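Local structure of lipase C (5NEN) at residues Tyr149-Leu160 / Leu222-Ile233. The protein serves as the membrane fusion protein of a type I secretion system that exports lipase from Serratia marcescens, probably spanning the periplasm. Sequence-based numbering, arbitrary orientation.
Sequences YKQSMDGIRFQL and LQKQLLESQQRI
Y149, M153, I156 and L160 meet L222, L226, S229 and I233 where two helical segments run antiparallel, their axes closest at 9.8 Å and their N-to-C directions at 168°. They belong to helices 122-190 and 195-270, the long arms of the AprE-like α-helical hairpin of this membrane fusion protein. Spacings of four, three and four residues on both sides give a heptad-like stripe, apolar except for S229, as in an antiparallel coiled coil; no hydrogen bond crosses it, and side-chain packing joins the arms. At one end L160 and L222 lie alongside one another, pointing opposite ways, L160 CD1 lying 3.4 Å from L222 CB. I156 turns its CG2 branch, anti to the backbone N, onto L226, reaching CG at 3.4 Å. L226 CD2 is shared: I156 CG2 touches it, and M153 CE lies 3.6 Å from it, carried there by a bend at chi3 (70°) that turns the methyl aside after an anti chi2. The thioether borders S229, with M153 SD 3.3 Å from S229 OG. On the flank of the hairpin beside S152 and Q159, a second subunit packs, and its S137 OG hydrogen-bonds to Q151 OE1. At the other end I233 CG1 lies 3.4 Å from Y149 CB, while R232 runs roughly perpendicular to the Y149 side chain, its guanidinium plane tilted 40° from the ring and NE at the ring edge, 3.8 Å from Y149 CE1.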
loop_
_atom_site.group_PDB
_atom_site.type_symbol
_atom_site.label_atom_id
_atom_site.label_comp_id
_atom_site.label_asym_id
_atom_site.label_seq_id
_atom_site.Cartn_x
_atom_site.Cartn_y
_atom_site.Cartn_z
ATOM N N TYR A 149 8.532 3.648 -13.777
ATOM C CA TYR A 149 9.804 3.011 -14.044
ATOM C C TYR A 149 9.975 2.692 -15.537
ATOM O O TYR A 149 11.066 2.849 -16.083
ATOM C CB TYR A 149 9.981 1.779 -13.167
ATOM C CG TYR A 149 10.563 2.080 -11.788
ATOM C CD1 TYR A 149 11.948 2.168 -11.613
ATOM C CD2 TYR A 149 9.747 2.277 -10.662
ATOM C CE1 TYR A 149 12.511 2.451 -10.364
ATOM C CE2 TYR A 149 10.303 2.551 -9.395
ATOM C CZ TYR A 149 11.691 2.641 -9.256
ATOM O OH TYR A 149 12.285 2.918 -8.033
ATOM N N LYS A 150 8.928 2.248 -16.216
ATOM C CA LYS A 150 9.144 1.935 -17.615
ATOM C C LYS A 150 9.419 3.232 -18.340
ATOM O O LYS A 150 10.263 3.272 -19.224
ATOM C CB LYS A 150 7.960 1.211 -18.253
ATOM N N GLN A 151 8.768 4.318 -17.953
ATOM C CA GLN A 151 9.003 5.540 -18.715
ATOM C C GLN A 151 10.373 6.126 -18.450
ATOM O O GLN A 151 11.017 6.677 -19.350
ATOM C CB GLN A 151 7.953 6.590 -18.391
ATOM C CG GLN A 151 6.634 6.407 -19.102
ATOM C CD GLN A 151 5.476 6.690 -18.188
ATOM O OE1 GLN A 151 5.497 7.658 -17.424
ATOM N NE2 GLN A 151 4.461 5.838 -18.240
ATOM N N SER A 152 10.833 5.956 -17.223
ATOM C CA SER A 152 12.163 6.394 -16.859
ATOM C C SER A 152 13.220 5.565 -17.600
ATOM O O SER A 152 14.222 6.099 -18.089
ATOM C CB SER A 152 12.347 6.330 -15.347
ATOM O OG SER A 152 13.716 6.405 -15.020
ATOM N N MET A 153 13.011 4.258 -17.684
ATOM C CA MET A 153 13.951 3.444 -18.441
ATOM C C MET A 153 13.921 3.839 -19.901
ATOM O O MET A 153 14.959 3.891 -20.539
ATOM C CB MET A 153 13.672 1.960 -18.287
ATOM C CG MET A 153 14.011 1.445 -16.904
ATOM S SD MET A 153 13.553 -0.301 -16.657
ATOM C CE MET A 153 14.736 -1.163 -17.691
ATOM N N ASP A 154 12.748 4.160 -20.421
ATOM C CA ASP A 154 12.690 4.610 -21.796
ATOM C C ASP A 154 13.519 5.879 -21.919
ATOM O O ASP A 154 14.129 6.134 -22.946
ATOM C CB ASP A 154 11.257 4.851 -22.247
ATOM C CG ASP A 154 10.578 3.584 -22.715
ATOM O OD1 ASP A 154 11.286 2.601 -23.022
ATOM O OD2 ASP A 154 9.334 3.565 -22.774
ATOM N N GLY A 155 13.543 6.678 -20.865
ATOM C CA GLY A 155 14.338 7.887 -20.888
ATOM C C GLY A 155 15.808 7.608 -20.975
ATOM O O GLY A 155 16.535 8.247 -21.748
ATOM N N ILE A 156 16.243 6.629 -20.197
ATOM C CA ILE A 156 17.630 6.175 -20.274
ATOM C C ILE A 156 17.947 5.682 -21.708
ATOM O O ILE A 156 18.983 6.036 -22.273
ATOM C CB ILE A 156 17.895 5.074 -19.240
ATOM C CG1 ILE A 156 18.317 5.696 -17.903
ATOM C CG2 ILE A 156 18.952 4.127 -19.717
ATOM C CD1 ILE A 156 17.171 6.324 -17.093
ATOM N N ARG A 157 17.039 4.908 -22.304
ATOM C CA ARG A 157 17.235 4.392 -23.654
ATOM C C ARG A 157 17.357 5.527 -24.684
ATOM O O ARG A 157 18.241 5.522 -25.545
ATOM C CB ARG A 157 16.074 3.464 -24.033
ATOM C CG ARG A 157 16.206 2.026 -23.503
ATOM C CD ARG A 157 14.957 1.207 -23.809
ATOM N NE ARG A 157 14.695 0.207 -22.780
ATOM C CZ ARG A 157 13.673 0.277 -21.928
ATOM N NH1 ARG A 157 12.833 1.311 -21.984
ATOM N NH2 ARG A 157 13.500 -0.671 -21.008
ATOM N N PHE A 158 16.482 6.511 -24.564
ATOM C CA PHE A 158 16.497 7.686 -25.423
ATOM C C PHE A 158 17.836 8.408 -25.280
ATOM O O PHE A 158 18.362 8.954 -26.245
ATOM C CB PHE A 158 15.301 8.595 -25.074
ATOM C CG PHE A 158 15.364 9.998 -25.656
ATOM C CD1 PHE A 158 14.930 10.260 -26.955
ATOM C CD2 PHE A 158 15.763 11.074 -24.868
ATOM C CE1 PHE A 158 14.954 11.568 -27.484
ATOM C CE2 PHE A 158 15.782 12.378 -25.386
ATOM C CZ PHE A 158 15.384 12.619 -26.697
ATOM N N GLN A 159 18.400 8.399 -24.078
ATOM C CA GLN A 159 19.714 9.011 -23.898
ATOM C C GLN A 159 20.808 8.199 -24.598
ATOM O O GLN A 159 21.644 8.745 -25.337
ATOM C CB GLN A 159 20.027 9.157 -22.409
ATOM C CG GLN A 159 20.806 10.405 -22.076
ATOM C CD GLN A 159 20.503 10.900 -20.681
ATOM O OE1 GLN A 159 19.679 10.315 -19.976
ATOM N NE2 GLN A 159 21.143 12.001 -20.284
ATOM N N LEU A 160 20.785 6.890 -24.381
ATOM C CA LEU A 160 21.764 6.010 -24.996
ATOM C C LEU A 160 21.739 6.135 -26.513
ATOM O O LEU A 160 22.780 5.981 -27.150
ATOM C CB LEU A 160 21.550 4.551 -24.578
ATOM C CG LEU A 160 22.329 4.075 -23.349
ATOM C CD1 LEU A 160 22.310 5.127 -22.299
ATOM C CD2 LEU A 160 21.821 2.735 -22.784
ATOM N N LEU A 222 25.164 4.546 -17.555
ATOM C CA LEU A 222 23.743 4.494 -17.867
ATOM C C LEU A 222 23.225 3.062 -18.020
ATOM O O LEU A 222 22.141 2.744 -17.543
ATOM C CB LEU A 222 23.460 5.302 -19.129
ATOM C CG LEU A 222 23.504 6.810 -18.880
ATOM C CD1 LEU A 222 23.248 7.615 -20.127
ATOM C CD2 LEU A 222 22.419 7.112 -17.861
ATOM N N GLN A 223 23.992 2.207 -18.683
ATOM C CA GLN A 223 23.611 0.813 -18.881
ATOM C C GLN A 223 23.403 0.185 -17.501
ATOM O O GLN A 223 22.501 -0.654 -17.273
ATOM C CB GLN A 223 24.697 0.074 -19.668
ATOM C CG GLN A 223 24.660 0.262 -21.193
ATOM C CD GLN A 223 26.048 0.149 -21.865
ATOM O OE1 GLN A 223 27.083 0.333 -21.220
ATOM N NE2 GLN A 223 26.061 -0.176 -23.161
ATOM N N LYS A 224 24.254 0.617 -16.574
ATOM C CA LYS A 224 24.121 0.221 -15.188
ATOM C C LYS A 224 22.806 0.766 -14.630
ATOM O O LYS A 224 22.063 0.035 -14.000
ATOM C CB LYS A 224 25.319 0.699 -14.360
ATOM N N GLN A 225 22.493 2.026 -14.906
ATOM C CA GLN A 225 21.271 2.626 -14.363
ATOM C C GLN A 225 20.054 1.829 -14.831
ATOM O O GLN A 225 19.059 1.739 -14.128
ATOM C CB GLN A 225 21.161 4.084 -14.770
ATOM C CG GLN A 225 22.345 4.911 -14.321
ATOM C CD GLN A 225 22.105 6.403 -14.446
ATOM O OE1 GLN A 225 21.005 6.847 -14.813
ATOM N NE2 GLN A 225 23.136 7.194 -14.131
ATOM N N LEU A 226 20.120 1.303 -16.049
ATOM C CA LEU A 226 19.091 0.398 -16.543
ATOM C C LEU A 226 18.998 -0.867 -15.719
ATOM O O LEU A 226 17.915 -1.229 -15.251
ATOM C CB LEU A 226 19.377 -0.033 -17.980
ATOM C CG LEU A 226 18.727 0.759 -19.078
ATOM C CD1 LEU A 226 18.683 -0.110 -20.303
ATOM C CD2 LEU A 226 17.341 1.129 -18.654
ATOM N N LEU A 227 20.129 -1.537 -15.512
ATOM C CA LEU A 227 20.061 -2.761 -14.711
ATOM C C LEU A 227 19.511 -2.450 -13.303
ATOM O O LEU A 227 18.657 -3.168 -12.788
ATOM C CB LEU A 227 21.432 -3.450 -14.625
ATOM C CG LEU A 227 22.016 -4.187 -15.851
ATOM C CD1 LEU A 227 23.428 -4.730 -15.566
ATOM C CD2 LEU A 227 21.115 -5.306 -16.373
ATOM N N GLU A 228 19.978 -1.359 -12.709
ATOM C CA GLU A 228 19.582 -0.951 -11.362
ATOM C C GLU A 228 18.111 -0.594 -11.231
ATOM O O GLU A 228 17.436 -1.011 -10.294
ATOM C CB GLU A 228 20.396 0.270 -10.933
ATOM C CG GLU A 228 21.884 0.065 -10.832
ATOM C CD GLU A 228 22.591 1.344 -10.449
ATOM O OE1 GLU A 228 22.058 2.428 -10.781
ATOM O OE2 GLU A 228 23.671 1.270 -9.825
ATOM N N SER A 229 17.608 0.176 -12.183
ATOM C CA SER A 229 16.228 0.601 -12.092
ATOM C C SER A 229 15.359 -0.619 -12.316
ATOM O O SER A 229 14.371 -0.828 -11.600
ATOM C CB SER A 229 15.914 1.704 -13.106
ATOM O OG SER A 229 15.389 1.146 -14.290
ATOM N N GLN A 230 15.759 -1.461 -13.259
ATOM C CA GLN A 230 15.024 -2.692 -13.470
ATOM C C GLN A 230 14.977 -3.566 -12.218
ATOM O O GLN A 230 13.919 -4.100 -11.867
ATOM C CB GLN A 230 15.626 -3.480 -14.612
ATOM C CG GLN A 230 15.080 -4.874 -14.648
ATOM C CD GLN A 230 13.642 -4.918 -15.050
ATOM O OE1 GLN A 230 13.250 -4.465 -16.130
ATOM N NE2 GLN A 230 12.822 -5.396 -14.138
ATOM N N GLN A 231 16.102 -3.708 -11.524
ATOM C CA GLN A 231 16.082 -4.513 -10.313
ATOM C C GLN A 231 15.266 -3.809 -9.214
ATOM O O GLN A 231 14.748 -4.477 -8.329
ATOM C CB GLN A 231 17.497 -4.830 -9.803
ATOM C CG GLN A 231 18.068 -3.813 -8.817
ATOM C CD GLN A 231 19.369 -4.276 -8.183
ATOM O OE1 GLN A 231 20.407 -4.336 -8.847
ATOM N NE2 GLN A 231 19.312 -4.645 -6.903
ATOM N N ARG A 232 15.171 -2.477 -9.249
ATOM C CA ARG A 232 14.329 -1.754 -8.288
ATOM C C ARG A 232 12.857 -2.100 -8.498
ATOM O O ARG A 232 12.098 -2.315 -7.532
ATOM C CB ARG A 232 14.531 -0.247 -8.394
ATOM C CG ARG A 232 15.847 0.222 -7.813
ATOM C CD ARG A 232 15.874 1.736 -7.645
ATOM N NE ARG A 232 15.984 2.435 -8.923
ATOM C CZ ARG A 232 17.136 2.814 -9.465
ATOM N NH1 ARG A 232 18.275 2.561 -8.831
ATOM N NH2 ARG A 232 17.150 3.449 -10.633
ATOM N N ILE A 233 12.462 -2.175 -9.769
ATOM C CA ILE A 233 11.119 -2.624 -10.095
ATOM C C ILE A 233 10.908 -4.012 -9.532
ATOM O O ILE A 233 9.972 -4.256 -8.777
ATOM C CB ILE A 233 10.886 -2.751 -11.596
ATOM C CG1 ILE A 233 10.620 -1.417 -12.248
ATOM C CG2 ILE A 233 9.716 -3.715 -11.884
ATOM C CD1 ILE A 233 10.203 -1.590 -13.722
#